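Long-range contacts in african horse sickness virus (serotype 4) VP7 (African horsesickness virus, PDB 1AHS), which builds the surface of the viral core as a homotrimer that binds the structural protein VP3, this chain being the top domain of the subunit: residues Gly21-Gly26 with Ala39-Gln44; Met58-Trp63 with Gly95-Trp100; Pro81-Thr86 with Ser116-Glu121; Thr86-Asn91 with Thr102-Asn107. All blocks are in the same frame, centred on the assembly; numbering follows the deposited sequence.

Contact 1: residues Gly21-Gly26 with Ala39-Gln44; sequences GRTRGG and AGAAGQ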
loop_
_atom_site.group_PDB
_atom_site.type_symbol
_atom_site.label_atom_id
_atom_site.label_comp_id
_atom_site.label_asym_id
_atom_site.label_seq_id
_atom_site.Cartn_x
_atom_site.Cartn_y
_atom_site.Cartn_z
ATOM N N GLY B 21 -18.358 5.929 -16.353
ATOM C CA GLY B 21 -18.394 4.526 -16.710
ATOM C C GLY B 21 -18.586 3.510 -15.623
ATOM O O GLY B 21 -19.046 3.831 -14.523
ATOM N N ARG B 22 -18.206 2.276 -15.931
ATOM C CA ARG B 22 -18.372 1.207 -14.980
ATOM C C ARG B 22 -17.129 0.570 -14.389
ATOM O O ARG B 22 -17.251 -0.168 -13.429
ATOM C CB ARG B 22 -19.331 0.143 -15.527
ATOM C CG ARG B 22 -20.805 0.594 -15.540
ATOM C CD ARG B 22 -21.752 -0.592 -15.396
ATOM N NE ARG B 22 -21.397 -1.690 -16.314
ATOM C CZ ARG B 22 -22.227 -2.667 -16.710
ATOM N NH1 ARG B 22 -23.488 -2.679 -16.262
ATOM N NH2 ARG B 22 -21.785 -3.661 -17.524
ATOM N N THR B 23 -15.961 0.743 -15.001
ATOM C CA THR B 23 -14.718 0.208 -14.426
ATOM C C THR B 23 -13.612 1.285 -14.566
ATOM O O THR B 23 -13.760 2.244 -15.342
ATOM C CB THR B 23 -14.237 -1.131 -15.081
ATOM O OG1 THR B 23 -14.011 -0.937 -16.473
ATOM C CG2 THR B 23 -15.241 -2.215 -14.930
ATOM N N ARG B 24 -12.600 1.219 -13.697
ATOM C CA ARG B 24 -11.450 2.114 -13.754
ATOM C C ARG B 24 -10.326 1.461 -13.023
ATOM O O ARG B 24 -10.524 0.775 -12.031
ATOM C CB ARG B 24 -11.681 3.521 -13.202
ATOM C CG ARG B 24 -10.456 4.420 -13.548
ATOM C CD ARG B 24 -10.688 5.929 -13.404
ATOM N NE ARG B 24 -9.463 6.723 -13.606
ATOM C CZ ARG B 24 -8.346 6.614 -12.878
ATOM N NH1 ARG B 24 -8.267 5.736 -11.884
ATOM N NH2 ARG B 24 -7.309 7.408 -13.129
ATOM N N GLY B 25 -9.158 1.551 -13.631
ATOM C CA GLY B 25 -7.957 0.978 -13.058
ATOM C C GLY B 25 -6.936 2.083 -12.875
ATOM O O GLY B 25 -7.033 3.177 -13.472
ATOM N N GLY B 26 -5.964 1.796 -12.022
ATOM C CA GLY B 26 -4.909 2.749 -11.723
ATOM C C GLY B 26 -3.803 2.022 -11.014
ATOM O O GLY B 26 -3.988 0.884 -10.585
ATOM N N ALA B 39 -21.294 -2.589 -9.747
ATOM C CA ALA B 39 -22.082 -3.805 -9.639
ATOM C C ALA B 39 -22.458 -4.349 -11.023
ATOM O O ALA B 39 -22.860 -3.588 -11.916
ATOM C CB ALA B 39 -23.330 -3.517 -8.850
ATOM N N GLY B 40 -22.326 -5.661 -11.190
ATOM C CA GLY B 40 -22.662 -6.300 -12.446
ATOM C C GLY B 40 -21.791 -5.896 -13.625
ATOM O O GLY B 40 -22.204 -6.076 -14.805
ATOM N N ALA B 41 -20.572 -5.424 -13.322
ATOM C CA ALA B 41 -19.648 -4.972 -14.355
ATOM C C ALA B 41 -18.627 -5.984 -14.843
ATOM O O ALA B 41 -18.250 -6.929 -14.133
ATOM C CB ALA B 41 -18.962 -3.690 -13.927
ATOM N N ALA B 42 -18.194 -5.759 -16.082
ATOM C CA ALA B 42 -17.189 -6.576 -16.728
ATOM C C ALA B 42 -16.371 -5.668 -17.632
ATOM O O ALA B 42 -16.872 -4.642 -18.132
ATOM C CB ALA B 42 -17.838 -7.640 -17.527
ATOM N N GLY B 43 -15.120 -6.050 -17.853
ATOM C CA GLY B 43 -14.249 -5.246 -18.692
ATOM C C GLY B 43 -12.985 -6.025 -18.946
ATOM O O GLY B 43 -12.834 -7.125 -18.402
ATOM N N GLN B 44 -12.130 -5.497 -19.825
ATOM C CA GLN B 44 -10.842 -6.112 -20.200
ATOM C C GLN B 44 -9.777 -5.192 -19.610
ATOM O O GLN B 44 -9.869 -3.976 -19.700
ATOM C CB GLN B 44 -10.673 -6.235 -21.720
ATOM C CG GLN B 44 -9.548 -7.209 -22.129
ATOM C CD GLN B 44 -9.340 -7.279 -23.621
ATOM O OE1 GLN B 44 -8.510 -6.560 -24.180
ATOM N NE2 GLN B 44 -10.109 -8.130 -24.279
#
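Arg22 lays its side chain along the backbone of Gly40 and Ala41 and grips nothing there by a hydrogen bond. Its CB starts 4.2 Å from the CB of Ala41. The chain leaves with CG beside its own backbone N (chi1 -73°), and a bend at chi3 (-48°) folds the guanidinium back over the opposing loop. On the way NE passes 4.0 Å from the same Ala41 methyl. Farther out, one face of the guanidinium receives Ala41 CA, 3.8 Å above the plane and displaced toward the rim, together with Gly40 O. At the tip NH2 comes to 3.7 Å from Gly40 O, a packing contact over the face; the arginine is exposed and poorly ordered, so its exact position is less certain. Beside it, Thr23 brings only its methyl: CG2 lies 4.1 Å from Ala41 CB, so that this CB touches both Arg22 and Thr23. The backbones take their hydrogen bonds elsewhere, Arg22 with Asp38 and Ala41 with Asn110. Strands 23-27 and 41-44 are, within this chain, the outermost strands of two different antiparallel sheets, meeting through a long arginine and two methyls and splaying apart beyond Thr23, as at the rim of a beta sandwich.

Contact 2: residues Met58-Trp63 with Gly95-Trp100; sequences MIYFVW and GDVVAW
Phe61 and Trp100 share the inner face of a strand pair, the phenyl ring turning its edge to the CB of Trp100, with CE2 3.8 Å away. Phe61 stands with CG between its backbone N and carbonyl carbon (chi1 76°), which swings the ring toward Val98. A methyl of Val98, CG1, lies over one ring face as a CH-pi contact, but its detail is doubtful because the same methyl is modelled too close to Phe61 O. Val87 of the facing sheet packs against this cluster, and Trp100 NE1 is satisfied by Ala104 O. The pairing itself is an antiparallel ladder at the edge of a five-stranded sheet, one layer of the beta sandwich: Ile59 N bonds Trp100 O at 3.0 Å and Phe61 N bonds Val98 O at 3.0 Å. On the outer face, where Val97 and Ala99 are exposed, packing is thinner. The Tyr60 ring has Val97 CG1 near its plane at one edge, 3.9 Å from CD1, and CE1 reaches Ala99 CB at 3.8 Å. Toward Gly95 the ladder opens: a water accepts from Trp63 N at 3.0 Å and donates to Asp96 O at 2.6 Å, while Gly95 N makes a longer 3.3 Å bond to Trp63 O.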
loop_
_atom_site.group_PDB
_atom_site.type_symbol
_atom_site.label_atom_id
_atom_site.label_comp_id
_atom_site.label_asym_id
_atom_site.label_seq_id
_atom_site.Cartn_x
_atom_site.Cartn_y
_atom_site.Cartn_z
ATOM N N MET B 58 6.756 -11.905 -20.751
ATOM C CA MET B 58 5.973 -12.669 -19.768
ATOM C C MET B 58 5.905 -11.985 -18.400
ATOM O O MET B 58 6.913 -11.518 -17.883
ATOM C CB MET B 58 6.610 -14.042 -19.595
ATOM C CG MET B 58 5.783 -15.021 -18.819
ATOM S SD MET B 58 6.327 -16.732 -19.000
ATOM C CE MET B 58 8.157 -16.523 -18.689
ATOM N N ILE B 59 4.722 -11.965 -17.801
ATOM C CA ILE B 59 4.492 -11.360 -16.482
ATOM C C ILE B 59 3.845 -12.402 -15.591
ATOM O O ILE B 59 2.968 -13.094 -16.049
ATOM C CB ILE B 59 3.494 -10.220 -16.631
ATOM C CG1 ILE B 59 4.224 -8.957 -16.963
ATOM C CG2 ILE B 59 2.632 -10.014 -15.418
ATOM C CD1 ILE B 59 3.285 -7.814 -16.919
ATOM N N TYR B 60 4.277 -12.547 -14.347
ATOM C CA TYR B 60 3.653 -13.503 -13.436
ATOM C C TYR B 60 2.787 -12.688 -12.470
ATOM O O TYR B 60 3.275 -11.715 -11.924
ATOM C CB TYR B 60 4.728 -14.224 -12.632
ATOM C CG TYR B 60 5.327 -15.449 -13.299
ATOM C CD1 TYR B 60 4.723 -16.692 -13.161
ATOM C CD2 TYR B 60 6.452 -15.361 -14.120
ATOM C CE1 TYR B 60 5.213 -17.835 -13.824
ATOM C CE2 TYR B 60 6.956 -16.505 -14.801
ATOM C CZ TYR B 60 6.320 -17.741 -14.651
ATOM O OH TYR B 60 6.751 -18.885 -15.325
ATOM N N PHE B 61 1.523 -13.037 -12.255
ATOM C CA PHE B 61 0.694 -12.263 -11.323
ATOM C C PHE B 61 -0.366 -13.040 -10.553
ATOM O O PHE B 61 -0.651 -14.167 -10.905
ATOM C CB PHE B 61 0.013 -11.143 -12.065
ATOM C CG PHE B 61 -1.148 -11.573 -12.915
ATOM C CD1 PHE B 61 -2.396 -11.795 -12.354
ATOM C CD2 PHE B 61 -1.023 -11.619 -14.303
ATOM C CE1 PHE B 61 -3.493 -12.042 -13.157
ATOM C CE2 PHE B 61 -2.108 -11.866 -15.111
ATOM C CZ PHE B 61 -3.343 -12.074 -14.537
ATOM N N VAL B 62 -0.878 -12.466 -9.462
ATOM C CA VAL B 62 -1.976 -13.066 -8.696
ATOM C C VAL B 62 -2.988 -11.979 -8.547
ATOM O O VAL B 62 -2.631 -10.824 -8.589
ATOM C CB VAL B 62 -1.651 -13.455 -7.253
ATOM C CG1 VAL B 62 -0.915 -14.666 -7.233
ATOM C CG2 VAL B 62 -0.840 -12.437 -6.570
ATOM N N TRP B 63 -4.261 -12.332 -8.426
ATOM C CA TRP B 63 -5.276 -11.318 -8.191
ATOM C C TRP B 63 -6.096 -11.723 -6.963
ATOM O O TRP B 63 -6.024 -12.858 -6.490
ATOM C CB TRP B 63 -6.181 -11.159 -9.399
ATOM C CG TRP B 63 -7.090 -12.291 -9.603
ATOM C CD1 TRP B 63 -6.815 -13.469 -10.231
ATOM C CD2 TRP B 63 -8.445 -12.374 -9.160
ATOM N NE1 TRP B 63 -7.918 -14.279 -10.202
ATOM C CE2 TRP B 63 -8.933 -13.631 -9.550
ATOM C CE3 TRP B 63 -9.301 -11.501 -8.455
ATOM C CZ2 TRP B 63 -10.240 -14.042 -9.260
ATOM C CZ3 TRP B 63 -10.613 -11.920 -8.166
ATOM C CH2 TRP B 63 -11.059 -13.173 -8.569
ATOM N N GLY B 95 -5.439 -15.955 -5.599
ATOM C CA GLY B 95 -4.433 -16.707 -4.852
ATOM C C GLY B 95 -3.508 -17.639 -5.623
ATOM O O GLY B 95 -2.480 -18.092 -5.094
ATOM N N ASP B 96 -3.855 -17.935 -6.875
ATOM C CA ASP B 96 -3.034 -18.809 -7.713
ATOM C C ASP B 96 -2.192 -17.930 -8.587
ATOM O O ASP B 96 -2.710 -16.986 -9.191
ATOM C CB ASP B 96 -3.887 -19.645 -8.676
ATOM C CG ASP B 96 -4.589 -20.826 -8.017
ATOM O OD1 ASP B 96 -4.333 -21.145 -6.820
ATOM O OD2 ASP B 96 -5.416 -21.435 -8.745
ATOM N N VAL B 97 -0.920 -18.287 -8.705
ATOM C CA VAL B 97 0.038 -17.568 -9.553
ATOM C C VAL B 97 -0.252 -17.914 -11.019
ATOM O O VAL B 97 -0.239 -19.085 -11.374
ATOM C CB VAL B 97 1.488 -17.998 -9.242
ATOM C CG1 VAL B 97 2.453 -17.129 -9.980
ATOM C CG2 VAL B 97 1.769 -17.898 -7.766
ATOM N N VAL B 98 -0.483 -16.909 -11.861
ATOM C CA VAL B 98 -0.790 -17.126 -13.265
ATOM C C VAL B 98 0.314 -16.544 -14.154
ATOM O O VAL B 98 0.790 -15.447 -13.878
ATOM C CB VAL B 98 -2.188 -16.519 -13.618
ATOM C CG1 VAL B 98 -2.510 -15.364 -12.744
ATOM C CG2 VAL B 98 -2.223 -16.013 -14.994
ATOM N N ALA B 99 0.756 -17.305 -15.175
ATOM C CA ALA B 99 1.800 -16.878 -16.155
ATOM C C ALA B 99 1.102 -16.239 -17.344
ATOM O O ALA B 99 0.365 -16.908 -18.055
ATOM C CB ALA B 99 2.616 -18.084 -16.628
ATOM N N TRP B 100 1.296 -14.949 -17.552
ATOM C CA TRP B 100 0.621 -14.250 -18.636
ATOM C C TRP B 100 1.588 -13.914 -19.767
ATOM O O TRP B 100 2.661 -13.351 -19.527
ATOM C CB TRP B 100 0.015 -12.961 -18.108
ATOM C CG TRP B 100 -0.734 -12.199 -19.112
ATOM C CD1 TRP B 100 -1.575 -12.709 -20.055
ATOM C CD2 TRP B 100 -0.797 -10.764 -19.239
ATOM N NE1 TRP B 100 -2.166 -11.672 -20.763
ATOM C CE2 TRP B 100 -1.700 -10.478 -20.283
ATOM C CE3 TRP B 100 -0.193 -9.712 -18.564
ATOM C CZ2 TRP B 100 -2.004 -9.181 -20.673
ATOM C CZ3 TRP B 100 -0.497 -8.426 -18.945
ATOM C CH2 TRP B 100 -1.391 -8.165 -19.986
HETATM O O HOH W 1 -4.635 -15.268 -9.095
#

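Contact 3: residues Pro81-Thr86 with Ser116-Glu121; sequences PGTFVT and SILQFE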
loop_
_atom_site.group_PDB
_atom_site.type_symbol
_atom_site.label_atom_id
_atom_site.label_comp_id
_atom_site.label_asym_id
_atom_site.label_seq_id
_atom_site.Cartn_x
_atom_site.Cartn_y
_atom_site.Cartn_z
ATOM N N PRO B 81 -19.393 -10.875 -3.776
ATOM C CA PRO B 81 -18.873 -12.222 -4.008
ATOM C C PRO B 81 -18.989 -12.573 -5.502
ATOM O O PRO B 81 -19.604 -11.832 -6.291
ATOM C CB PRO B 81 -19.790 -13.066 -3.148
ATOM C CG PRO B 81 -21.128 -12.323 -3.303
ATOM C CD PRO B 81 -20.745 -10.902 -3.186
ATOM N N GLY B 82 -18.330 -13.646 -5.910
ATOM C CA GLY B 82 -18.420 -14.035 -7.308
ATOM C C GLY B 82 -17.608 -13.268 -8.335
ATOM O O GLY B 82 -17.900 -13.354 -9.528
ATOM N N THR B 83 -16.635 -12.483 -7.882
ATOM C CA THR B 83 -15.771 -11.753 -8.788
ATOM C C THR B 83 -14.897 -12.809 -9.489
ATOM O O THR B 83 -14.533 -13.817 -8.860
ATOM C CB THR B 83 -14.856 -10.796 -7.997
ATOM O OG1 THR B 83 -14.181 -11.518 -6.967
ATOM C CG2 THR B 83 -15.646 -9.688 -7.382
ATOM N N PHE B 84 -14.609 -12.636 -10.784
ATOM C CA PHE B 84 -13.748 -13.605 -11.500
ATOM C C PHE B 84 -12.776 -12.907 -12.446
ATOM O O PHE B 84 -12.972 -11.748 -12.815
ATOM C CB PHE B 84 -14.552 -14.691 -12.270
ATOM C CG PHE B 84 -15.430 -14.148 -13.359
ATOM C CD1 PHE B 84 -14.891 -13.757 -14.574
ATOM C CD2 PHE B 84 -16.774 -13.947 -13.138
ATOM C CE1 PHE B 84 -15.672 -13.163 -15.557
ATOM C CE2 PHE B 84 -17.561 -13.359 -14.103
ATOM C CZ PHE B 84 -17.011 -12.962 -15.321
ATOM N N VAL B 85 -11.742 -13.628 -12.844
ATOM C CA VAL B 85 -10.742 -13.121 -13.757
ATOM C C VAL B 85 -10.472 -14.281 -14.741
ATOM O O VAL B 85 -10.333 -15.432 -14.313
ATOM C CB VAL B 85 -9.455 -12.723 -12.950
ATOM C CG1 VAL B 85 -8.270 -12.535 -13.869
ATOM C CG2 VAL B 85 -9.701 -11.444 -12.183
ATOM N N THR B 86 -10.588 -14.033 -16.045
ATOM C CA THR B 86 -10.255 -15.088 -16.995
ATOM C C THR B 86 -9.031 -14.648 -17.801
ATOM O O THR B 86 -8.878 -13.458 -18.102
ATOM C CB THR B 86 -11.423 -15.446 -17.946
ATOM O OG1 THR B 86 -11.846 -14.308 -18.699
ATOM C CG2 THR B 86 -12.570 -15.958 -17.175
ATOM N N SER B 116 -16.948 -3.530 -6.149
ATOM C CA SER B 116 -15.799 -4.339 -5.749
ATOM C C SER B 116 -14.498 -3.719 -6.253
ATOM O O SER B 116 -14.536 -2.927 -7.192
ATOM C CB SER B 116 -15.921 -5.745 -6.334
ATOM O OG SER B 116 -17.065 -6.428 -5.830
ATOM N N ILE B 117 -13.372 -4.012 -5.595
ATOM C CA ILE B 117 -12.084 -3.525 -6.089
ATOM C C ILE B 117 -11.214 -4.771 -6.187
ATOM O O ILE B 117 -11.220 -5.575 -5.259
ATOM C CB ILE B 117 -11.373 -2.541 -5.157
ATOM C CG1 ILE B 117 -12.137 -1.245 -5.020
ATOM C CG2 ILE B 117 -10.054 -2.112 -5.769
ATOM C CD1 ILE B 117 -11.408 -0.283 -4.159
ATOM N N LEU B 118 -10.549 -4.988 -7.326
ATOM C CA LEU B 118 -9.653 -6.135 -7.491
ATOM C C LEU B 118 -8.235 -5.616 -7.573
ATOM O O LEU B 118 -7.964 -4.615 -8.262
ATOM C CB LEU B 118 -9.935 -6.881 -8.786
ATOM C CG LEU B 118 -11.030 -7.931 -8.884
ATOM C CD1 LEU B 118 -12.314 -7.503 -8.231
ATOM C CD2 LEU B 118 -11.274 -8.166 -10.338
ATOM N N GLN B 119 -7.331 -6.340 -6.922
ATOM C CA GLN B 119 -5.927 -6.005 -6.894
ATOM C C GLN B 119 -5.132 -7.021 -7.710
ATOM O O GLN B 119 -5.409 -8.206 -7.594
ATOM C CB GLN B 119 -5.457 -6.050 -5.442
ATOM C CG GLN B 119 -3.980 -5.940 -5.298
ATOM C CD GLN B 119 -3.490 -6.042 -3.875
ATOM O OE1 GLN B 119 -3.665 -5.101 -3.088
ATOM N NE2 GLN B 119 -2.805 -7.155 -3.550
ATOM N N PHE B 120 -4.140 -6.571 -8.492
ATOM C CA PHE B 120 -3.269 -7.462 -9.288
ATOM C C PHE B 120 -1.889 -7.168 -8.812
ATOM O O PHE B 120 -1.490 -6.043 -8.842
ATOM C CB PHE B 120 -3.312 -7.110 -10.776
ATOM C CG PHE B 120 -4.613 -7.415 -11.417
ATOM C CD1 PHE B 120 -4.858 -8.663 -11.920
ATOM C CD2 PHE B 120 -5.636 -6.486 -11.413
ATOM C CE1 PHE B 120 -6.127 -8.974 -12.416
ATOM C CE2 PHE B 120 -6.910 -6.783 -11.906
ATOM C CZ PHE B 120 -7.155 -8.026 -12.398
ATOM N N GLU B 121 -1.141 -8.153 -8.386
ATOM C CA GLU B 121 0.182 -7.858 -7.922
ATOM C C GLU B 121 1.141 -8.629 -8.791
ATOM O O GLU B 121 1.047 -9.838 -8.861
ATOM C CB GLU B 121 0.343 -8.346 -6.483
ATOM C CG GLU B 121 1.772 -8.227 -5.957
ATOM C CD GLU B 121 1.905 -8.655 -4.530
ATOM O OE1 GLU B 121 0.866 -8.966 -3.897
ATOM O OE2 GLU B 121 3.047 -8.668 -4.021
#
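Ser116 OG is gripped from two directions, by a hydrogen bond from Ala80 N and another with Asn110 OD1, and it meets the opposite segment through the methyl of Thr83, CG2, 3.9 Å away. With both polar partners outside the two segments, the hydroxyl is spoken for, and what it offers Thr83 is van der Waals contact alone. The same methyl also reaches Leu118, whose CD1 lies 4.1 Å from Thr83 CG2. Leu118 then forks: while CD1 serves Thr83, the other branch, CD2, comes to 4.1 Å from Val85 CG2, so the isobutyl group is shared between two residues of segment 81-86 and slides past each of them from the opposing layer. Such meshing of apolar side chains, without any backbone bond between the strands, is how the two layers of a beta sandwich close on each other; here the touching parts run in roughly the same direction, 28° apart. Val85 places CG1 anti to its backbone N (chi1 165°), which leaves CG2 to do the touching on both counts, since CG2 also approaches the tip of Phe120, 4.3 Å from CZ, obliquely to the ring. Trp63, from strand 59-65, packs against Thr83, Val85 and Phe120 alike. Beyond the layer, on the other face of strand 116-122, Glu121 OE1 forms a salt bridge with Arg64 and accepts a hydrogen bond from Ser30 N of the second subunit.

Contact 4: residues Thr86-Asn91 with Thr102-Asn107; sequences TVDGVN and TIAPVN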
loop_
_atom_site.group_PDB
_atom_site.type_symbol
_atom_site.label_atom_id
_atom_site.label_comp_id
_atom_site.label_asym_id
_atom_site.label_seq_id
_atom_site.Cartn_x
_atom_site.Cartn_y
_atom_site.Cartn_z
ATOM N N THR B 86 -10.588 -14.033 -16.045
ATOM C CA THR B 86 -10.255 -15.088 -16.995
ATOM C C THR B 86 -9.031 -14.648 -17.801
ATOM O O THR B 86 -8.878 -13.458 -18.102
ATOM C CB THR B 86 -11.423 -15.446 -17.946
ATOM O OG1 THR B 86 -11.846 -14.308 -18.699
ATOM C CG2 THR B 86 -12.570 -15.958 -17.175
ATOM N N VAL B 87 -8.078 -15.556 -17.993
ATOM C CA VAL B 87 -6.913 -15.250 -18.820
ATOM C C VAL B 87 -6.923 -16.228 -20.013
ATOM O O VAL B 87 -6.751 -17.450 -19.843
ATOM C CB VAL B 87 -5.582 -15.378 -18.067
ATOM C CG1 VAL B 87 -4.446 -15.020 -19.001
ATOM C CG2 VAL B 87 -5.540 -14.448 -16.869
ATOM N N ASP B 88 -7.156 -15.688 -21.211
ATOM C CA ASP B 88 -7.218 -16.476 -22.458
ATOM C C ASP B 88 -8.439 -17.366 -22.366
ATOM O O ASP B 88 -8.399 -18.532 -22.767
ATOM C CB ASP B 88 -5.969 -17.378 -22.643
ATOM C CG ASP B 88 -5.514 -17.500 -24.116
ATOM O OD1 ASP B 88 -6.193 -16.993 -25.040
ATOM O OD2 ASP B 88 -4.424 -18.074 -24.343
ATOM N N GLY B 89 -9.512 -16.834 -21.796
ATOM C CA GLY B 89 -10.706 -17.644 -21.643
ATOM C C GLY B 89 -10.686 -18.603 -20.455
ATOM O O GLY B 89 -11.724 -19.122 -20.072
ATOM N N VAL B 90 -9.523 -18.877 -19.880
ATOM C CA VAL B 90 -9.446 -19.757 -18.719
ATOM C C VAL B 90 -9.736 -18.966 -17.440
ATOM O O VAL B 90 -9.193 -17.875 -17.213
ATOM C CB VAL B 90 -8.057 -20.363 -18.581
ATOM C CG1 VAL B 90 -7.983 -21.275 -17.349
ATOM C CG2 VAL B 90 -7.697 -21.101 -19.843
ATOM N N ASN B 91 -10.610 -19.511 -16.613
ATOM C CA ASN B 91 -10.964 -18.868 -15.376
ATOM C C ASN B 91 -9.858 -19.172 -14.413
ATOM O O ASN B 91 -9.499 -20.349 -14.216
ATOM C CB ASN B 91 -12.279 -19.421 -14.851
ATOM C CG ASN B 91 -12.555 -19.005 -13.441
ATOM O OD1 ASN B 91 -12.343 -19.775 -12.507
ATOM N ND2 ASN B 91 -13.017 -17.775 -13.267
ATOM N N THR B 102 1.326 -11.566 -21.963
ATOM C CA THR B 102 1.344 -10.153 -22.375
ATOM C C THR B 102 0.391 -9.846 -23.509
ATOM O O THR B 102 -0.043 -8.708 -23.706
ATOM C CB THR B 102 2.774 -9.798 -22.775
ATOM O OG1 THR B 102 3.567 -9.725 -21.583
ATOM C CG2 THR B 102 2.870 -8.593 -23.620
ATOM N N ILE B 103 -0.024 -10.903 -24.190
ATOM C CA ILE B 103 -0.859 -10.777 -25.377
ATOM C C ILE B 103 -2.291 -11.133 -25.170
ATOM O O ILE B 103 -3.186 -10.420 -25.639
ATOM C CB ILE B 103 -0.365 -11.739 -26.514
ATOM C CG1 ILE B 103 1.075 -11.444 -26.861
ATOM C CG2 ILE B 103 -1.189 -11.552 -27.785
ATOM C CD1 ILE B 103 1.256 -10.020 -27.304
ATOM N N ALA B 104 -2.487 -12.324 -24.610
ATOM C CA ALA B 104 -3.815 -12.875 -24.383
ATOM C C ALA B 104 -4.738 -11.967 -23.581
ATOM O O ALA B 104 -4.279 -11.155 -22.738
ATOM C CB ALA B 104 -3.708 -14.250 -23.738
ATOM N N PRO B 105 -6.061 -12.071 -23.837
ATOM C CA PRO B 105 -7.076 -11.264 -23.147
ATOM C C PRO B 105 -7.250 -11.616 -21.657
ATOM O O PRO B 105 -7.295 -12.805 -21.295
ATOM C CB PRO B 105 -8.340 -11.562 -23.958
ATOM C CG PRO B 105 -8.141 -12.968 -24.350
ATOM C CD PRO B 105 -6.697 -12.991 -24.800
ATOM N N VAL B 106 -7.252 -10.585 -20.808
ATOM C CA VAL B 106 -7.473 -10.741 -19.371
ATOM C C VAL B 106 -8.798 -10.046 -19.115
ATOM O O VAL B 106 -8.907 -8.853 -19.370
ATOM C CB VAL B 106 -6.383 -10.060 -18.574
ATOM C CG1 VAL B 106 -6.710 -10.087 -17.111
ATOM C CG2 VAL B 106 -5.087 -10.792 -18.790
ATOM N N ASN B 107 -9.846 -10.806 -18.785
ATOM C CA ASN B 107 -11.174 -10.216 -18.530
ATOM C C ASN B 107 -11.449 -10.291 -17.057
ATOM O O ASN B 107 -11.093 -11.243 -16.347
ATOM C CB ASN B 107 -12.297 -10.882 -19.310
ATOM C CG ASN B 107 -12.109 -10.777 -20.815
ATOM O OD1 ASN B 107 -12.257 -9.726 -21.412
ATOM N ND2 ASN B 107 -11.779 -11.887 -21.431
#
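Asp88 lays its carboxylate against the methyl of Ala104: CG comes to 3.7 Å from Ala104 CB, and OD1 and OD2 are each 3.9 Å from that CB, so neither oxygen leads the approach. OD1 also passes 4.0 Å from Pro105 CD. This is plain van der Waals packing of a carboxylate on a methyl at an exposed corner, and the corner is set by the chain's turn. Val87 to Val90 form a type I' beta turn, Asp88 and Gly89 both having positive phi, which joins strands 84-87 and 90-92 as a tight hairpin. Asp88 N, at the second position of that turn, points back across to Pro105 O at 2.9 Å in a nearly straight bond of 172°. Before it, Thr86 and Asn107 form an antiparallel hydrogen-bonded pair in the four-stranded sheet, Thr86 N to Asn107 O at 2.9 Å with the donor tilted from the carbonyl plane. Their side chains touch as well: OG1 of Thr86 meets Asn107 CB at 3.5 Å. On the other face Val87 and Val106 stand side by side and point the same way, CG2 to CG2 4.2 Å, turned toward Trp100 of the other layer. The chemistry therefore divides by face and by end: apolar where the strands look into the sandwich, more polar outward, where Thr86 packs on Asn107, with main-chain bonds carrying the register right up to the turn and Pro105, which lacks an N-H, contributing its carbonyl.

In the fold
Contact 3 is the buried one and contact 1 a surface one; contacts 2 and 4 lie between, each with one face inward and one out. Contacts 1 and 3 both join the two layers, contact 1 at the rim with an exposed arginine lying on a buried alanine, contact 3 near the centre with branched aliphatics and an aromatic ring. Contacts 2 and 4 instead pair strands within a layer, and backbone hydrogen bonds dominate them. Contacts 3 and 4 share Thr86 and strand 84-87. The two tryptophans of contact 2 reach across to the facing layer, one toward contact 3 and one toward contact 4. Contacts 1 and 2 lie on opposite sides of the chain's centre, with centres about 20 Å apart.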